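PDB 4AK2: BT_4661, which binds heparin and heparan sulfate, probably at the bacterial cell surface as a SusE-like glycan-binding protein, represented here by its ligand-binding domain. Local coordinates for residues L18-I21 with E22-A25; A170-D173 with S174-S177; D185-L188 with S189-N193; I222-T225 with D226-V229. All coordinates share one frame; numbering follows the deposited sequence.

Contact 1: L18-I21 with E22-A25; sequences LTPI and ENYA
L18 and Y24 meet in a local surface contact, closed by a short 3-10 turn in the loop that leads from strand 10-11 to strand 27-30. CB of L18 sits over one face of the phenol ring, 3.8 Å from the Y24 ring centroid and only 14° off the normal, a CH-pi contact. With its chi1 of -63°, Y24 carries CG beside its own backbone N, which lays the ring back across L18. The leucine methyls extend the cover, CD1 reaching 3.8 Å from CD1 of Y24. Two backbone bonds wind the turn: P20 O accepts from N23 N at 3.0 Å, and I21 O from Y24 N at 3.1 Å. P20, entered through a cis peptide bond, suits the bend; its CD lies 3.5 Å from N23 ND2, while E22 curls its carboxylate back until OE1 is 3.4 Å from P20 CB. One water accepts a hydrogen bond from N23 ND2 and donates one to T19 O. Beyond the loop, L18 rests on P129, and Y24 touches H285 of the C-terminal histidine tag. An alanine in place of Y24 would probably leave CB and the methyls of L18 without the aromatic face they pack on, opening a gap beside the turn. The turn thus has two amides taken up by the carbonyls of P20 and I21, and the L18-Y24 pair covers one side of it.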
loop_
_atom_site.group_PDB
_atom_site.type_symbol
_atom_site.label_atom_id
_atom_site.label_comp_id
_atom_site.label_asym_id
_atom_site.label_seq_id
_atom_site.Cartn_x
_atom_site.Cartn_y
_atom_site.Cartn_z
ATOM N N LEU A 18 -12.449 -6.973 8.601
ATOM C CA LEU A 18 -13.014 -5.722 8.133
ATOM C C LEU A 18 -14.185 -5.944 7.178
ATOM O O LEU A 18 -14.046 -6.739 6.207
ATOM C CB LEU A 18 -11.934 -4.856 7.475
ATOM C CG LEU A 18 -10.804 -4.424 8.423
ATOM C CD1 LEU A 18 -9.680 -3.790 7.651
ATOM C CD2 LEU A 18 -11.393 -3.428 9.436
ATOM N N THR A 19 -15.322 -5.263 7.426
ATOM C CA THR A 19 -16.499 -5.473 6.606
ATOM C C THR A 19 -17.199 -4.149 6.357
ATOM O O THR A 19 -17.016 -3.203 7.142
ATOM C CB THR A 19 -17.522 -6.396 7.289
ATOM O OG1 THR A 19 -17.900 -5.831 8.547
ATOM C CG2 THR A 19 -16.955 -7.799 7.471
ATOM N N PRO A 20 -18.011 -4.060 5.274
ATOM C CA PRO A 20 -18.109 -5.063 4.208
ATOM C C PRO A 20 -16.819 -5.007 3.384
ATOM O O PRO A 20 -16.129 -3.970 3.352
ATOM C CB PRO A 20 -19.296 -4.591 3.383
ATOM C CG PRO A 20 -19.284 -3.108 3.576
ATOM C CD PRO A 20 -18.858 -2.872 5.011
ATOM N N ILE A 21 -16.511 -6.113 2.709
ATOM C CA ILE A 21 -15.181 -6.185 2.072
ATOM C C ILE A 21 -14.954 -5.182 0.966
ATOM O O ILE A 21 -13.826 -4.765 0.721
ATOM C CB ILE A 21 -14.842 -7.596 1.622
ATOM C CG1 ILE A 21 -15.783 -8.128 0.529
ATOM C CG2 ILE A 21 -14.711 -8.508 2.812
ATOM C CD1 ILE A 21 -15.235 -9.362 -0.183
ATOM N N GLU A 22 -16.027 -4.720 0.321
ATOM C CA GLU A 22 -15.913 -3.749 -0.757
ATOM C C GLU A 22 -15.539 -2.345 -0.253
ATOM O O GLU A 22 -15.179 -1.485 -1.056
ATOM C CB GLU A 22 -17.192 -3.677 -1.598
ATOM C CG GLU A 22 -18.426 -3.106 -0.886
ATOM C CD GLU A 22 -19.263 -4.162 -0.178
ATOM O OE1 GLU A 22 -18.732 -5.257 0.140
ATOM O OE2 GLU A 22 -20.473 -3.900 0.050
ATOM N N ASN A 23 -15.569 -2.128 1.062
ATOM C CA ASN A 23 -15.146 -0.849 1.611
ATOM C C ASN A 23 -13.642 -0.788 1.905
ATOM O O ASN A 23 -13.153 0.228 2.422
ATOM C CB ASN A 23 -15.929 -0.493 2.896
ATOM C CG ASN A 23 -17.361 -0.084 2.605
ATOM O OD1 ASN A 23 -17.773 -0.056 1.454
ATOM N ND2 ASN A 23 -18.084 0.310 3.645
ATOM N N TYR A 24 -12.921 -1.873 1.572
ATOM C CA TYR A 24 -11.473 -1.995 1.863
ATOM C C TYR A 24 -10.772 -2.591 0.660
ATOM O O TYR A 24 -11.391 -3.297 -0.128
ATOM C CB TYR A 24 -11.262 -2.894 3.085
ATOM C CG TYR A 24 -11.893 -2.277 4.325
ATOM C CD1 TYR A 24 -11.175 -1.352 5.075
ATOM C CD2 TYR A 24 -13.201 -2.627 4.725
ATOM C CE1 TYR A 24 -11.725 -0.743 6.183
ATOM C CE2 TYR A 24 -13.777 -2.023 5.866
ATOM C CZ TYR A 24 -13.029 -1.091 6.587
ATOM O OH TYR A 24 -13.577 -0.537 7.705
ATOM N N ALA A 25 -9.457 -2.337 0.555
ATOM C CA ALA A 25 -8.662 -3.080 -0.422
ATOM C C ALA A 25 -8.679 -4.560 -0.080
ATOM O O ALA A 25 -8.956 -4.971 1.072
ATOM C CB ALA A 25 -7.210 -2.552 -0.394
HETATM O O HOH W 1 -17.151 -0.127 6.533
HETATM O O HOH W 2 -11.503 -6.240 1.748
#

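Contact 2: A170-D173 with S174-S177; sequences AGPD and SHIS
P172 sets its CG-CD edge over the imidazole of H175, its CG 3.6 Å from the H175 ring centroid and 11° off the normal, so this CH-pi contact falls over the middle of the ring. CD lies over the ND1-CE1 side of the same ring, 3.6 Å from H175 CE1. A proline suits the place because it is a rigid saturated ring whose C-H bonds can point at an aromatic face. H175 is folded under it by a chi1 of -68°, which puts CG anti to its carbonyl carbon. The backbone brings the two residues together: P172 O accepts from H175 N at 2.9 Å with an angle of 158° at the hydrogen. S174, between them in sequence, places OG 3.6 Å from P172 CB, and that hydroxyl is hydrogen-bonded to OD2 of D240.

In the second shell, H175 NE2 is hydrogen-bonded to OD1 of N238 and F187 stacks on the face of H175 away from P172, so that this bond, with the packing on both faces, probably holds the imidazole's rotation. N168 holds the base of the loop, using ND2 for G171 O and its backbone N for S177 OG. The chain thus makes a type I beta turn from P172 to H175, with proline in its first position, and runs on into an inverse gamma turn centred on H175, within the loop joining the antiparallel strands 163-168 and 178-179.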
loop_
_atom_site.group_PDB
_atom_site.type_symbol
_atom_site.label_atom_id
_atom_site.label_comp_id
_atom_site.label_asym_id
_atom_site.label_seq_id
_atom_site.Cartn_x
_atom_site.Cartn_y
_atom_site.Cartn_z
ATOM N N ALA A 170 -3.820 2.417 -12.431
ATOM C CA ALA A 170 -4.655 2.774 -13.586
ATOM C C ALA A 170 -4.485 4.239 -14.019
ATOM O O ALA A 170 -5.350 4.823 -14.660
ATOM C CB ALA A 170 -6.130 2.386 -13.372
ATOM N N GLY A 171 -3.352 4.830 -13.627
ATOM C CA GLY A 171 -2.992 6.175 -14.049
ATOM C C GLY A 171 -2.333 6.132 -15.412
ATOM O O GLY A 171 -2.207 5.064 -16.010
ATOM N N PRO A 172 -1.875 7.295 -15.878
ATOM C CA PRO A 172 -1.221 7.342 -17.185
ATOM C C PRO A 172 0.108 6.581 -17.161
ATOM O O PRO A 172 0.792 6.552 -16.132
ATOM C CB PRO A 172 -1.003 8.840 -17.440
ATOM C CG PRO A 172 -1.204 9.527 -16.128
ATOM C CD PRO A 172 -1.987 8.620 -15.228
ATOM N N ASP A 173 0.474 5.956 -18.285
ATOM C CA ASP A 173 1.724 5.207 -18.353
ATOM C C ASP A 173 2.910 6.125 -18.071
ATOM O O ASP A 173 3.964 5.670 -17.624
ATOM C CB ASP A 173 1.843 4.462 -19.678
ATOM C CG ASP A 173 1.151 3.102 -19.649
ATOM O OD1 ASP A 173 0.962 2.499 -18.555
ATOM O OD2 ASP A 173 0.813 2.616 -20.741
ATOM N N SER A 174 2.717 7.427 -18.276
ATOM C CA SER A 174 3.776 8.389 -18.003
ATOM C C SER A 174 4.087 8.558 -16.490
ATOM O O SER A 174 5.130 9.133 -16.151
ATOM C CB SER A 174 3.478 9.716 -18.672
ATOM O OG SER A 174 2.269 10.207 -18.093
ATOM N N HIS A 175 3.236 8.030 -15.601
ATOM C CA HIS A 175 3.568 7.887 -14.178
ATOM C C HIS A 175 4.431 6.658 -13.990
ATOM O O HIS A 175 3.937 5.577 -13.681
ATOM C CB HIS A 175 2.296 7.773 -13.338
ATOM C CG HIS A 175 1.463 9.043 -13.295
ATOM N ND1 HIS A 175 0.359 9.148 -12.511
ATOM C CD2 HIS A 175 1.634 10.270 -13.911
ATOM C CE1 HIS A 175 -0.168 10.393 -12.661
ATOM N NE2 HIS A 175 0.636 11.088 -13.493
ATOM N N ILE A 176 5.730 6.811 -14.218
ATOM C CA ILE A 176 6.624 5.656 -14.310
ATOM C C ILE A 176 6.793 5.008 -12.932
ATOM O O ILE A 176 7.103 5.700 -11.944
ATOM C CB ILE A 176 7.999 6.044 -14.930
ATOM C CG1 ILE A 176 7.770 6.509 -16.389
ATOM C CG2 ILE A 176 8.962 4.860 -14.887
ATOM C CD1 ILE A 176 8.983 7.094 -17.102
ATOM N N SER A 177 6.581 3.691 -12.871
ATOM C CA SER A 177 6.667 2.923 -11.624
ATOM C C SER A 177 8.104 2.659 -11.199
ATOM O O SER A 177 9.014 2.642 -12.025
ATOM C CB SER A 177 5.979 1.589 -11.802
ATOM O OG SER A 177 4.602 1.780 -12.098
#

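Contact 3: D185-L188 with S189-N193; sequences DNFL and SEMWN
L188, S189 and F187 carry most of this contact over the first two turns of helix 187-195. S189 has its OG between backbone N and carbonyl carbon (chi1 67°), which swings the hydroxyl back to accept from N186 N at 2.9 Å. N186 returns the bond, its OD1 taking S189 N at 3.1 Å nearly along the C=O axis, while its ND2 is held by A179 O. F187 offers one ring face to M191: CG lies 4.0 Å from the F187 centroid, and the sulfur follows obliquely as a Met-aromatic contact. CE, at the end of the bent chain, reaches 3.7 Å from F187 CE1. L188 runs alongside W192, its CD2 3.9 Å from W192 CZ3, and its O accepts from W192 N at 2.8 Å. The indole NE1 is bonded to S202 O. Flexible methionine and branched leucine fit well against these flat rings in a buried setting. By nearest atoms, the side chain of M191 comes within about 4 Å of a sodium ion bound by S194 and L235, that of W192 within about 7 Å of a sulfated glucosamine of the bound glycan. The reciprocal pair N186 and S189 is a capping box, the classic N-terminal signature of an alpha helix.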
loop_
_atom_site.group_PDB
_atom_site.type_symbol
_atom_site.label_atom_id
_atom_site.label_comp_id
_atom_site.label_asym_id
_atom_site.label_seq_id
_atom_site.Cartn_x
_atom_site.Cartn_y
_atom_site.Cartn_z
ATOM N N ASP A 185 14.424 8.960 -13.525
ATOM C CA ASP A 185 13.272 9.839 -13.687
ATOM C C ASP A 185 12.008 9.000 -13.672
ATOM O O ASP A 185 11.723 8.248 -14.602
ATOM C CB ASP A 185 13.367 10.584 -15.018
ATOM C CG ASP A 185 14.555 11.521 -15.063
ATOM O OD1 ASP A 185 14.690 12.314 -14.106
ATOM O OD2 ASP A 185 15.344 11.482 -16.045
ATOM N N ASN A 186 11.237 9.121 -12.603
ATOM C CA ASN A 186 10.000 8.351 -12.497
ATOM C C ASN A 186 8.978 9.135 -11.694
ATOM O O ASN A 186 9.210 10.322 -11.381
ATOM C CB ASN A 186 10.248 6.932 -11.935
ATOM C CG ASN A 186 10.915 6.919 -10.578
ATOM O OD1 ASN A 186 10.931 7.923 -9.849
ATOM N ND2 ASN A 186 11.527 5.764 -10.234
ATOM N N PHE A 187 7.835 8.517 -11.373
ATOM C CA PHE A 187 6.776 9.300 -10.749
ATOM C C PHE A 187 7.264 9.850 -9.411
ATOM O O PHE A 187 6.975 11.023 -9.073
ATOM C CB PHE A 187 5.493 8.507 -10.617
ATOM C CG PHE A 187 4.342 9.347 -10.166
ATOM C CD1 PHE A 187 3.885 10.405 -10.960
ATOM C CD2 PHE A 187 3.708 9.104 -8.951
ATOM C CE1 PHE A 187 2.812 11.204 -10.569
ATOM C CE2 PHE A 187 2.623 9.892 -8.568
ATOM C CZ PHE A 187 2.176 10.943 -9.363
ATOM N N LEU A 188 8.003 9.031 -8.646
ATOM C CA LEU A 188 8.465 9.516 -7.346
ATOM C C LEU A 188 9.492 10.624 -7.455
ATOM O O LEU A 188 9.478 11.544 -6.649
ATOM C CB LEU A 188 8.987 8.405 -6.456
ATOM C CG LEU A 188 7.875 7.495 -5.929
ATOM C CD1 LEU A 188 8.511 6.416 -5.069
ATOM C CD2 LEU A 188 6.813 8.222 -5.088
ATOM N N SER A 189 10.415 10.569 -8.420
ATOM C CA SER A 189 11.339 11.690 -8.537
ATOM C C SER A 189 10.617 12.968 -8.920
ATOM O O SER A 189 10.962 14.046 -8.465
ATOM C CB SER A 189 12.530 11.392 -9.475
ATOM O OG SER A 189 12.089 11.241 -10.819
ATOM N N GLU A 190 9.591 12.839 -9.750
ATOM C CA GLU A 190 8.805 13.995 -10.140
ATOM C C GLU A 190 8.057 14.565 -8.886
ATOM O O GLU A 190 8.070 15.787 -8.626
ATOM C CB GLU A 190 7.816 13.632 -11.237
ATOM C CG GLU A 190 7.051 14.852 -11.674
ATOM C CD GLU A 190 6.119 14.606 -12.841
ATOM O OE1 GLU A 190 6.292 13.590 -13.553
ATOM O OE2 GLU A 190 5.224 15.450 -13.052
ATOM N N MET A 191 7.423 13.692 -8.096
ATOM C CA MET A 191 6.784 14.120 -6.853
ATOM C C MET A 191 7.791 14.775 -5.911
ATOM O O MET A 191 7.531 15.841 -5.336
ATOM C CB MET A 191 6.088 12.949 -6.175
ATOM C CG MET A 191 4.838 12.469 -6.910
ATOM S SD MET A 191 3.571 13.723 -7.184
ATOM C CE MET A 191 3.907 14.259 -8.877
ATOM N N TRP A 192 8.936 14.136 -5.714
ATOM C CA TRP A 192 9.925 14.693 -4.820
ATOM C C TRP A 192 10.352 16.066 -5.254
ATOM O O TRP A 192 10.419 17.002 -4.455
ATOM C CB TRP A 192 11.153 13.762 -4.755
ATOM C CG TRP A 192 11.212 12.951 -3.493
ATOM C CD1 TRP A 192 12.264 12.900 -2.566
ATOM C CD2 TRP A 192 10.149 12.097 -2.908
ATOM N NE1 TRP A 192 11.947 12.086 -1.507
ATOM C CE2 TRP A 192 10.700 11.557 -1.651
ATOM C CE3 TRP A 192 8.863 11.693 -3.310
ATOM C CZ2 TRP A 192 9.969 10.684 -0.855
ATOM C CZ3 TRP A 192 8.137 10.827 -2.475
ATOM C CH2 TRP A 192 8.681 10.326 -1.294
ATOM N N ASN A 193 10.673 16.186 -6.543
ATOM C CA ASN A 193 11.116 17.456 -7.062
ATOM C C ASN A 193 10.051 18.560 -6.923
ATOM O O ASN A 193 10.372 19.735 -6.687
ATOM C CB ASN A 193 11.571 17.276 -8.499
ATOM C CG ASN A 193 12.789 16.311 -8.649
ATOM O OD1 ASN A 193 13.382 15.758 -7.677
ATOM N ND2 ASN A 193 13.149 16.083 -9.900
HETATM O O HOH W 3 12.091 13.555 -12.296
#

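Contact 4: I222-T225 with D226-V229; sequences IDQT and DFKV
Segments 222-225 and 226-229 run antiparallel, I222 facing V229 as a non-hydrogen-bonded pair, and D223 N gives a 3.1 Å bond to K228 O just inside it. At F227 the backbone takes a positive phi of 69°, the left-handed helical conformation, which helps to turn the chain back.

The side chain of D223 fills the bend. Its CG stands between the backbone N and the carbonyl carbon, chi1 81°, which sends the carboxylate across the loop. OD1 collects three amides: T225 N at its anti lone pair, D226 N at its syn lone pair (2.8 Å), and F227 N at 3.3 Å from above the carboxylate plane. OD2 shares a water with OD2 of D226, so the like charges are bridged; it is also hydrogen-bonded to H230 NE2 and takes a weak bond from K228 N. A leucine in place of D223 would probably leave the amides of T225, D226 and F227 without their common acceptor and H230 without this partner.

On the apolar side, I222 CG1 lies 3.9 Å from V229 CG2. The F227 ring has T225 C over one face and Q224 OE1 in its plane, 3.7 Å from CE1, and meets F156 edge-to-face. Among the polar groups, Q224 NE2 ties back to I222 O and to L158 O, while K228 stretches away to a salt bridge with E141. D223 OD1 accepting from T225 N makes an Asx turn, here at the start of the antiparallel connection between strands 220-222 and 229-231.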
loop_
_atom_site.group_PDB
_atom_site.type_symbol
_atom_site.label_atom_id
_atom_site.label_comp_id
_atom_site.label_asym_id
_atom_site.label_seq_id
_atom_site.Cartn_x
_atom_site.Cartn_y
_atom_site.Cartn_z
ATOM N N ILE A 222 3.505 11.433 8.937
ATOM C CA ILE A 222 2.895 10.757 10.078
ATOM C C ILE A 222 2.772 11.724 11.221
ATOM O O ILE A 222 3.739 12.392 11.591
ATOM C CB ILE A 222 3.752 9.523 10.460
ATOM C CG1 ILE A 222 3.767 8.537 9.290
ATOM C CG2 ILE A 222 3.223 8.871 11.748
ATOM C CD1 ILE A 222 4.739 7.388 9.494
ATOM N N ASP A 223 1.580 11.809 11.815
ATOM C CA ASP A 223 1.442 12.682 13.005
ATOM C C ASP A 223 1.974 11.954 14.254
ATOM O O ASP A 223 1.973 10.705 14.320
ATOM C CB ASP A 223 0.010 13.172 13.166
ATOM C CG ASP A 223 -0.870 12.152 13.825
ATOM O OD1 ASP A 223 -0.771 11.975 15.062
ATOM O OD2 ASP A 223 -1.689 11.540 13.110
ATOM N N GLN A 224 2.431 12.721 15.249
ATOM C CA GLN A 224 3.072 12.135 16.444
ATOM C C GLN A 224 2.126 11.955 17.642
ATOM O O GLN A 224 2.611 11.758 18.766
ATOM C CB GLN A 224 4.356 12.937 16.818
ATOM C CG GLN A 224 5.261 13.085 15.598
ATOM C CD GLN A 224 5.723 11.762 14.996
ATOM O OE1 GLN A 224 6.216 10.902 15.708
ATOM N NE2 GLN A 224 5.550 11.615 13.689
ATOM N N THR A 225 0.813 12.059 17.408
ATOM C CA THR A 225 -0.196 11.892 18.457
ATOM C C THR A 225 -0.861 10.527 18.344
ATOM O O THR A 225 -0.909 9.738 19.306
ATOM C CB THR A 225 -1.251 13.040 18.384
ATOM O OG1 THR A 225 -0.552 14.262 18.656
ATOM C CG2 THR A 225 -2.321 12.860 19.412
ATOM N N ASP A 226 -1.379 10.271 17.145
ATOM C CA ASP A 226 -2.078 9.028 16.822
ATOM C C ASP A 226 -1.351 8.170 15.787
ATOM O O ASP A 226 -1.756 7.027 15.576
ATOM C CB ASP A 226 -3.508 9.351 16.324
ATOM C CG ASP A 226 -4.317 10.120 17.323
ATOM O OD1 ASP A 226 -4.311 9.720 18.501
ATOM O OD2 ASP A 226 -4.942 11.113 16.896
ATOM N N PHE A 227 -0.310 8.719 15.131
ATOM C CA PHE A 227 0.542 7.945 14.201
ATOM C C PHE A 227 -0.194 7.544 12.933
ATOM O O PHE A 227 0.163 6.595 12.271
ATOM C CB PHE A 227 1.214 6.772 14.933
ATOM C CG PHE A 227 1.929 7.241 16.176
ATOM C CD1 PHE A 227 3.041 8.088 16.052
ATOM C CD2 PHE A 227 1.435 6.955 17.444
ATOM C CE1 PHE A 227 3.678 8.598 17.183
ATOM C CE2 PHE A 227 2.044 7.470 18.579
ATOM C CZ PHE A 227 3.158 8.292 18.446
ATOM N N LYS A 228 -1.232 8.305 12.568
ATOM C CA LYS A 228 -1.862 8.149 11.264
ATOM C C LYS A 228 -0.933 8.704 10.192
ATOM O O LYS A 228 -0.181 9.669 10.415
ATOM C CB LYS A 228 -3.164 8.941 11.205
ATOM C CG LYS A 228 -4.237 8.498 12.219
ATOM C CD LYS A 228 -5.481 9.368 12.117
ATOM C CE LYS A 228 -6.567 8.886 13.058
ATOM N NZ LYS A 228 -7.788 9.745 12.905
ATOM N N VAL A 229 -1.002 8.103 9.010
ATOM C CA VAL A 229 -0.378 8.688 7.832
ATOM C C VAL A 229 -1.357 9.715 7.220
ATOM O O VAL A 229 -2.499 9.362 6.950
ATOM C CB VAL A 229 0.009 7.640 6.755
ATOM C CG1 VAL A 229 0.526 8.331 5.498
ATOM C CG2 VAL A 229 1.018 6.620 7.297
HETATM O O HOH W 4 -4.184 12.193 14.262
#

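Contact 3 is buried, contact 4 partly so, and contacts 1 and 2 lie at the surface. Contacts 2 and 3 belong together: their centres are 12 Å apart, and I176 O probably accepts a hydrogen bond from F187 N, tying the loop to the start of the helix. The other pairs do not touch; contact 1 lies across the chain's centre from contact 3. Contacts 1 and 2 pair backbone turns with a CH-pi contact to a ring. Contact 3 combines helix capping with sulfur and apolar packing close to a sodium ion, whereas contact 4 relies on one carboxylate gripping several amides.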